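Local coordinates for protein 2-dehydropantoate 2-reductase (Enterococcus faecium DO, PDB 5X20) that probably catalyses the NADPH-dependent reduction of ketopantoate to pantoate, a step on the way to pantothenate, and binds NAD, at residues Gln82-Leu87 and Ile113-Pro118; Ile3-Ala8 and Leu73-Thr78. One frame throughout, in Å; residues are numbered along the deposited sequence.

Contact 1 of 2, residues Gln82-Leu87 and Ile113-Pro118; sequences QLEKML and IEKFVP. With NAD (nicotinamide-adenine-dinucleotide), chain G.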
loop_
_atom_site.group_PDB
_atom_site.type_symbol
_atom_site.label_atom_id
_atom_site.label_comp_id
_atom_site.label_asym_id
_atom_site.label_seq_id
_atom_site.Cartn_x
_atom_site.Cartn_y
_atom_site.Cartn_z
ATOM N N GLN A 82 22.816 7.532 1.396
ATOM C CA GLN A 82 24.085 8.004 0.890
ATOM C C GLN A 82 24.984 8.555 2.010
ATOM O O GLN A 82 26.113 8.875 1.778
ATOM C CB GLN A 82 23.869 9.103 -0.153
ATOM C CG GLN A 82 22.951 8.783 -1.303
ATOM C CD GLN A 82 22.412 10.058 -1.943
ATOM O OE1 GLN A 82 21.972 10.962 -1.248
ATOM N NE2 GLN A 82 22.458 10.141 -3.285
ATOM N N LEU A 83 24.472 8.674 3.222
ATOM C CA LEU A 83 25.167 9.389 4.284
ATOM C C LEU A 83 26.522 8.789 4.656
ATOM O O LEU A 83 27.488 9.511 4.793
ATOM C CB LEU A 83 24.289 9.469 5.512
ATOM C CG LEU A 83 24.894 10.168 6.692
ATOM C CD1 LEU A 83 25.177 11.617 6.388
ATOM C CD2 LEU A 83 23.939 10.094 7.875
ATOM N N GLU A 84 26.572 7.484 4.851
ATOM C CA GLU A 84 27.799 6.849 5.244
ATOM C C GLU A 84 28.920 7.025 4.192
ATOM O O GLU A 84 30.034 7.397 4.502
ATOM C CB GLU A 84 27.562 5.365 5.531
ATOM C CG GLU A 84 28.819 4.636 5.966
ATOM C CD GLU A 84 28.590 3.332 6.709
ATOM O OE1 GLU A 84 27.961 2.442 6.088
ATOM O OE2 GLU A 84 29.130 3.182 7.857
ATOM N N LYS A 85 28.623 6.664 2.973
ATOM C CA LYS A 85 29.569 6.778 1.904
ATOM C C LYS A 85 30.043 8.231 1.772
ATOM O O LYS A 85 31.233 8.475 1.555
ATOM C CB LYS A 85 28.938 6.215 0.619
ATOM C CG LYS A 85 29.703 6.441 -0.650
ATOM C CD LYS A 85 30.912 5.571 -0.730
ATOM C CE LYS A 85 31.518 5.572 -2.114
ATOM N NZ LYS A 85 32.978 5.316 -1.998
ATOM N N MET A 86 29.148 9.188 1.961
ATOM C CA MET A 86 29.528 10.586 1.872
ATOM C C MET A 86 30.523 10.935 2.982
ATOM O O MET A 86 31.526 11.610 2.721
ATOM C CB MET A 86 28.307 11.530 1.956
ATOM C CG MET A 86 28.638 13.004 2.138
ATOM S SD MET A 86 29.424 13.764 0.710
ATOM C CE MET A 86 28.040 13.877 -0.433
ATOM N N LEU A 87 30.240 10.473 4.204
ATOM C CA LEU A 87 31.131 10.692 5.316
ATOM C C LEU A 87 32.506 10.035 5.071
ATOM O O LEU A 87 33.523 10.619 5.443
ATOM C CB LEU A 87 30.524 10.217 6.622
ATOM C CG LEU A 87 29.426 11.126 7.162
ATOM C CD1 LEU A 87 28.622 10.431 8.230
ATOM C CD2 LEU A 87 29.994 12.432 7.704
ATOM N N ILE A 113 27.173 9.213 12.199
ATOM C CA ILE A 113 28.006 10.402 12.184
ATOM C C ILE A 113 29.131 10.272 13.238
ATOM O O ILE A 113 30.264 10.678 12.986
ATOM C CB ILE A 113 27.191 11.658 12.395
ATOM C CG1 ILE A 113 26.243 11.839 11.215
ATOM C CG2 ILE A 113 28.087 12.868 12.497
ATOM C CD1 ILE A 113 25.169 12.893 11.461
ATOM N N GLU A 114 28.825 9.649 14.364
ATOM C CA GLU A 114 29.793 9.385 15.419
ATOM C C GLU A 114 30.914 8.412 15.054
ATOM O O GLU A 114 31.954 8.395 15.724
ATOM C CB GLU A 114 29.112 8.809 16.650
ATOM C CG GLU A 114 28.468 9.884 17.518
ATOM C CD GLU A 114 27.288 9.367 18.350
ATOM O OE1 GLU A 114 27.237 8.164 18.640
ATOM O OE2 GLU A 114 26.366 10.157 18.701
ATOM N N LYS A 115 30.766 7.659 13.975
ATOM C CA LYS A 115 31.883 6.879 13.461
ATOM C C LYS A 115 32.942 7.693 12.749
ATOM O O LYS A 115 34.044 7.205 12.587
ATOM C CB LYS A 115 31.424 5.753 12.547
ATOM C CG LYS A 115 30.145 5.121 12.974
ATOM C CD LYS A 115 30.069 3.631 12.841
ATOM C CE LYS A 115 30.297 3.170 11.399
ATOM N NZ LYS A 115 29.398 2.002 11.045
ATOM N N PHE A 116 32.624 8.924 12.354
ATOM C CA PHE A 116 33.542 9.776 11.607
ATOM C C PHE A 116 33.870 11.089 12.288
ATOM O O PHE A 116 34.822 11.731 11.950
ATOM C CB PHE A 116 32.933 10.113 10.249
ATOM C CG PHE A 116 32.730 8.930 9.402
ATOM C CD1 PHE A 116 31.584 8.158 9.509
ATOM C CD2 PHE A 116 33.691 8.568 8.485
ATOM C CE1 PHE A 116 31.414 6.997 8.753
ATOM C CE2 PHE A 116 33.533 7.434 7.728
ATOM C CZ PHE A 116 32.391 6.643 7.865
ATOM N N VAL A 117 33.049 11.515 13.236
ATOM C CA VAL A 117 33.170 12.867 13.756
ATOM C C VAL A 117 33.199 12.776 15.250
ATOM O O VAL A 117 32.419 12.050 15.833
ATOM C CB VAL A 117 31.959 13.741 13.338
ATOM C CG1 VAL A 117 32.132 15.195 13.825
ATOM C CG2 VAL A 117 31.753 13.702 11.825
ATOM N N PRO A 118 34.088 13.534 15.886
ATOM C CA PRO A 118 34.091 13.593 17.344
ATOM C C PRO A 118 32.769 14.153 17.859
ATOM O O PRO A 118 32.155 15.059 17.263
ATOM C CB PRO A 118 35.238 14.554 17.678
ATOM C CG PRO A 118 35.814 15.035 16.372
ATOM C CD PRO A 118 35.231 14.247 15.264
HETATM P PA NAD G . 17.878 14.860 -3.167
HETATM O O1A NAD G . 17.503 13.473 -3.592
HETATM O O2A NAD G . 17.459 16.071 -3.997
HETATM O O5B NAD G . 19.469 14.927 -3.093
HETATM C C5B NAD G . 20.208 13.962 -2.376
HETATM C C4B NAD G . 21.485 13.586 -3.108
HETATM O O4B NAD G . 21.094 12.726 -4.153
HETATM C C3B NAD G . 22.220 14.749 -3.768
HETATM O O3B NAD G . 23.592 14.488 -3.717
HETATM C C2B NAD G . 21.753 14.690 -5.183
HETATM O O2B NAD G . 22.599 15.285 -6.158
HETATM C C1B NAD G . 21.670 13.190 -5.332
HETATM N N9A NAD G . 20.780 12.884 -6.444
HETATM C C8A NAD G . 19.572 13.390 -6.650
HETATM N N7A NAD G . 19.064 12.912 -7.789
HETATM C C5A NAD G . 19.976 12.104 -8.324
HETATM C C6A NAD G . 20.070 11.291 -9.539
HETATM N N6A NAD G . 19.052 11.230 -10.434
HETATM N N1A NAD G . 21.216 10.630 -9.709
HETATM C C2A NAD G . 22.227 10.655 -8.830
HETATM N N3A NAD G . 22.246 11.387 -7.709
HETATM C C4A NAD G . 21.135 12.110 -7.426
HETATM O O3 NAD G . 17.349 14.911 -1.667
HETATM P PN NAD G . 16.810 16.177 -0.842
HETATM O O1N NAD G . 15.346 16.333 -1.274
HETATM O O2N NAD G . 17.720 17.373 -0.840
HETATM O O5D NAD G . 16.715 15.511 0.609
HETATM C C5D NAD G . 17.840 15.551 1.477
HETATM C C4D NAD G . 17.429 15.304 2.933
HETATM O O4D NAD G . 16.546 16.366 3.348
HETATM C C3D NAD G . 16.629 14.017 2.986
HETATM O O3D NAD G . 16.890 13.276 4.162
HETATM C C2D NAD G . 15.179 14.489 2.935
HETATM O O2D NAD G . 14.248 13.564 3.508
HETATM C C1D NAD G . 15.285 15.791 3.705
HETATM N N1N NAD G . 14.226 16.763 3.476
HETATM C C2N NAD G . 13.869 17.053 2.203
HETATM C C3N NAD G . 12.829 17.970 1.974
HETATM C C7N NAD G . 12.408 18.402 0.586
HETATM O O7N NAD G . 11.499 19.214 0.476
HETATM N N7N NAD G . 13.099 18.050 -0.503
HETATM C C4N NAD G . 12.244 18.600 3.090
HETATM C C5N NAD G . 12.702 18.306 4.406
HETATM C C6N NAD G . 13.713 17.411 4.591
#
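Ile113 meets Leu83 and Leu87 through its CG1 branch. Leu87 CD1 lies 4.1 Å from Ile113 CG1, and Leu83 CD2 reaches the same methylene more loosely at 4.4 Å. Branched aliphatic chains suit this buried seam, where all three also rest on Leu76 of strand 73-76. The carbonyl of Ile113 then accepts the backbone N-H of Phe116, Ile113 O to Phe116 N 3.0 Å, and more weakly that of Val117, and the two bonds curl the chain back into a turn. Lys115, exposed to solvent, sends a chain bent at its second, third and fourth torsions to Glu84. Lys115 NZ stands 3.4 Å from Glu84 OE2, a salt bridge whose hydrogen bond is weak; the same oxygen also bonds a glycerol, probably from the crystallisation liquor. With CG anti to the backbone N (chi1 -179°) and the chain extended beyond it, the Glu84 carboxylate is carried across to Lys115.

The helix 83-90 is the connection that follows strand 73-76 in the Rossmann-type nucleotide-binding domain, and the 113-118 loop leads from the next helix into strand 122-127.

Phe116 offers its ring face to that connecting helix. Leu87 CB stands 3.8 Å from the centroid of the Phe116 ring, only 13° off the normal, a CH-pi contact over the ring centre. A flat aromatic can thus lie against the helix close to its backbone, with Phe116 CD2 3.7 Å from Leu87 O. The backbone O of Phe116 accepts a hydrogen bond from Gln91 NE2. Val117 turns instead to Val100 and Ile122 of neighbouring strands. At the far end of the first segment, Gln82 NE2 donates to the adenosine ribose ring oxygen O4B of NAD at 3.0 Å and 162°, while its OE1 accepts from Lys79 N, which helps fix the amide's rotation.

Contact 2 of 2, residues Ile3-Ala8 and Leu73-Thr78; sequences IAIAGA and LIILFT. With NAD (nicotinamide-adenine-dinucleotide), chain G.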
loop_
_atom_site.group_PDB
_atom_site.type_symbol
_atom_site.label_atom_id
_atom_site.label_comp_id
_atom_site.label_asym_id
_atom_site.label_seq_id
_atom_site.Cartn_x
_atom_site.Cartn_y
_atom_site.Cartn_z
ATOM N N ILE A 3 31.690 27.133 4.531
ATOM C CA ILE A 3 30.672 26.127 4.741
ATOM C C ILE A 3 30.681 25.170 3.583
ATOM O O ILE A 3 30.629 25.576 2.415
ATOM C CB ILE A 3 29.268 26.747 4.861
ATOM C CG1 ILE A 3 29.242 27.776 5.993
ATOM C CG2 ILE A 3 28.262 25.668 5.174
ATOM C CD1 ILE A 3 28.061 28.718 5.992
ATOM N N ALA A 4 30.755 23.879 3.911
ATOM C CA ALA A 4 30.606 22.845 2.920
ATOM C C ALA A 4 29.201 22.263 3.073
ATOM O O ALA A 4 28.729 21.990 4.193
ATOM C CB ALA A 4 31.637 21.781 3.122
ATOM N N ILE A 5 28.526 22.106 1.943
ATOM C CA ILE A 5 27.238 21.450 1.880
ATOM C C ILE A 5 27.520 20.049 1.329
ATOM O O ILE A 5 27.858 19.880 0.134
ATOM C CB ILE A 5 26.288 22.131 0.890
ATOM C CG1 ILE A 5 26.072 23.610 1.257
ATOM C CG2 ILE A 5 24.974 21.365 0.826
ATOM C CD1 ILE A 5 25.397 23.887 2.578
ATOM N N ALA A 6 27.408 19.058 2.192
ATOM C CA ALA A 6 27.727 17.705 1.796
ATOM C C ALA A 6 26.359 17.185 1.419
ATOM O O ALA A 6 25.540 16.916 2.281
ATOM C CB ALA A 6 28.410 16.960 2.936
ATOM N N GLY A 7 26.138 17.034 0.115
ATOM C CA GLY A 7 24.911 16.470 -0.415
ATOM C C GLY A 7 24.106 17.616 -0.986
ATOM O O GLY A 7 23.187 18.120 -0.341
ATOM N N ALA A 8 24.462 18.048 -2.193
ATOM C CA ALA A 8 23.916 19.282 -2.723
ATOM C C ALA A 8 22.771 18.990 -3.685
ATOM O O ALA A 8 22.741 19.463 -4.792
ATOM C CB ALA A 8 25.009 20.093 -3.381
ATOM N N LEU A 73 32.308 24.451 8.763
ATOM C CA LEU A 73 30.976 23.913 8.991
ATOM C C LEU A 73 30.624 23.038 7.813
ATOM O O LEU A 73 30.722 23.485 6.678
ATOM C CB LEU A 73 29.903 25.019 9.148
ATOM C CG LEU A 73 28.441 24.520 9.159
ATOM C CD1 LEU A 73 28.165 23.614 10.356
ATOM C CD2 LEU A 73 27.447 25.671 9.117
ATOM N N ILE A 74 30.274 21.793 8.109
ATOM C CA ILE A 74 29.735 20.841 7.126
ATOM C C ILE A 74 28.271 20.590 7.433
ATOM O O ILE A 74 27.921 20.253 8.559
ATOM C CB ILE A 74 30.442 19.511 7.167
ATOM C CG1 ILE A 74 31.935 19.710 6.924
ATOM C CG2 ILE A 74 29.853 18.577 6.119
ATOM C CD1 ILE A 74 32.790 18.433 7.095
ATOM N N ILE A 75 27.418 20.837 6.442
ATOM C CA ILE A 75 25.979 20.590 6.571
ATOM C C ILE A 75 25.627 19.393 5.732
ATOM O O ILE A 75 25.804 19.409 4.520
ATOM C CB ILE A 75 25.138 21.759 6.125
ATOM C CG1 ILE A 75 25.509 22.988 6.953
ATOM C CG2 ILE A 75 23.669 21.421 6.306
ATOM C CD1 ILE A 75 24.712 24.246 6.618
ATOM N N LEU A 76 25.178 18.327 6.373
ATOM C CA LEU A 76 24.869 17.104 5.653
ATOM C C LEU A 76 23.485 17.201 5.137
ATOM O O LEU A 76 22.580 17.531 5.907
ATOM C CB LEU A 76 25.007 15.888 6.563
ATOM C CG LEU A 76 26.365 15.666 7.201
ATOM C CD1 LEU A 76 26.229 14.826 8.467
ATOM C CD2 LEU A 76 27.379 15.011 6.253
ATOM N N PHE A 77 23.328 16.913 3.847
ATOM C CA PHE A 77 22.033 16.937 3.185
ATOM C C PHE A 77 21.901 15.884 2.078
ATOM O O PHE A 77 21.126 16.068 1.139
ATOM C CB PHE A 77 21.712 18.333 2.656
ATOM C CG PHE A 77 20.716 19.076 3.499
ATOM C CD1 PHE A 77 19.545 18.462 3.910
ATOM C CD2 PHE A 77 20.954 20.383 3.889
ATOM C CE1 PHE A 77 18.626 19.139 4.689
ATOM C CE2 PHE A 77 20.039 21.066 4.668
ATOM C CZ PHE A 77 18.873 20.442 5.068
ATOM N N THR A 78 22.643 14.781 2.187
ATOM C CA THR A 78 22.351 13.619 1.364
ATOM C C THR A 78 21.004 12.976 1.772
ATOM O O THR A 78 20.402 13.320 2.795
ATOM C CB THR A 78 23.433 12.537 1.482
ATOM O OG1 THR A 78 23.438 11.995 2.821
ATOM C CG2 THR A 78 24.787 13.072 1.127
HETATM P PA NAD G . 17.878 14.860 -3.167
HETATM O O1A NAD G . 17.503 13.473 -3.592
HETATM O O2A NAD G . 17.459 16.071 -3.997
HETATM O O5B NAD G . 19.469 14.927 -3.093
HETATM C C5B NAD G . 20.208 13.962 -2.376
HETATM C C4B NAD G . 21.485 13.586 -3.108
HETATM O O4B NAD G . 21.094 12.726 -4.153
HETATM C C3B NAD G . 22.220 14.749 -3.768
HETATM O O3B NAD G . 23.592 14.488 -3.717
HETATM C C2B NAD G . 21.753 14.690 -5.183
HETATM O O2B NAD G . 22.599 15.285 -6.158
HETATM C C1B NAD G . 21.670 13.190 -5.332
HETATM N N9A NAD G . 20.780 12.884 -6.444
HETATM C C8A NAD G . 19.572 13.390 -6.650
HETATM N N7A NAD G . 19.064 12.912 -7.789
HETATM C C5A NAD G . 19.976 12.104 -8.324
HETATM C C6A NAD G . 20.070 11.291 -9.539
HETATM N N6A NAD G . 19.052 11.230 -10.434
HETATM N N1A NAD G . 21.216 10.630 -9.709
HETATM C C2A NAD G . 22.227 10.655 -8.830
HETATM N N3A NAD G . 22.246 11.387 -7.709
HETATM C C4A NAD G . 21.135 12.110 -7.426
HETATM O O3 NAD G . 17.349 14.911 -1.667
HETATM P PN NAD G . 16.810 16.177 -0.842
HETATM O O1N NAD G . 15.346 16.333 -1.274
HETATM O O2N NAD G . 17.720 17.373 -0.840
HETATM O O5D NAD G . 16.715 15.511 0.609
HETATM C C5D NAD G . 17.840 15.551 1.477
HETATM C C4D NAD G . 17.429 15.304 2.933
HETATM O O4D NAD G . 16.546 16.366 3.348
HETATM C C3D NAD G . 16.629 14.017 2.986
HETATM O O3D NAD G . 16.890 13.276 4.162
HETATM C C2D NAD G . 15.179 14.489 2.935
HETATM O O2D NAD G . 14.248 13.564 3.508
HETATM C C1D NAD G . 15.285 15.791 3.705
HETATM N N1N NAD G . 14.226 16.763 3.476
HETATM C C2N NAD G . 13.869 17.053 2.203
HETATM C C3N NAD G . 12.829 17.970 1.974
HETATM C C7N NAD G . 12.408 18.402 0.586
HETATM O O7N NAD G . 11.499 19.214 0.476
HETATM N N7N NAD G . 13.099 18.050 -0.503
HETATM C C4N NAD G . 12.244 18.600 3.090
HETATM C C5N NAD G . 12.702 18.306 4.406
HETATM C C6N NAD G . 13.713 17.411 4.591
#
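Ala6 O accepts the backbone N-H of Phe77 at 2.7 Å from Phe77 N, the last rung of a parallel ladder, and it also takes a CA-H contact from Leu76. One step back, Ile75 is held through both its polar backbone atoms: Ile75 N donates to Ala4 O at 2.8 Å, 168° at the hydrogen, and Ile75 O accepts from Ala6 N. Ala4 N to Leu73 O completes the four bonds.

On one face Ile3, Ile5, Leu73 and Ile75 lie together. Ile5 turns its CD1 back at the second torsion whereas Ile75 keeps its chain extended there, which brings the Ile5 and Ile75 CD1 methyls to 4.1 Å, and Leu19 of helix 10-21 packs over Ile3 and Ile75. Ala4, Ala6, Ile74 and Leu76 share the other face. There Ala6 CB touches Ile74 CG2 at 3.9 Å, and Met86 of helix 83-90 packs on the same small methyl.

These are the central strands of a Rossmann fold, and Gly7 opens what is consistent with its GxGxxG turn. Glycine suits the bend: its backbone angles (105°, 80°) and the closeness of Phe77 and Thr78 bar any CB. Thr78 CG2 reaches Gly7 CA at 3.7 Å. Beyond the strands the chain meets NAD: Phe77 O lies 3.3 Å from C5D of the nicotinamide ribose, and the Phe77 ring turns an edge to O4D, 3.7 Å from Phe77 CD1.

In the fold
Along the chain contact 2 comes first and contact 1 follows; their centres lie 12 Å apart, both in the Rossmann-type nucleotide-binding part. Contact 2 joins strands 2-6 and 73-76 in the middle of the mixed eight-stranded sheet, and contact 1 lies on one side of that sheet, where helix 83-90, following strand 73-76, meets the 113-118 loop. The two touch directly: Met86 CE packs on Thr78 CG2, and Ile113 CD1 on Leu76 CD1, each at 3.7 Å. Both also reach NAD, so the sheet's buried strands and the helix lying on them are joined to one cofactor site.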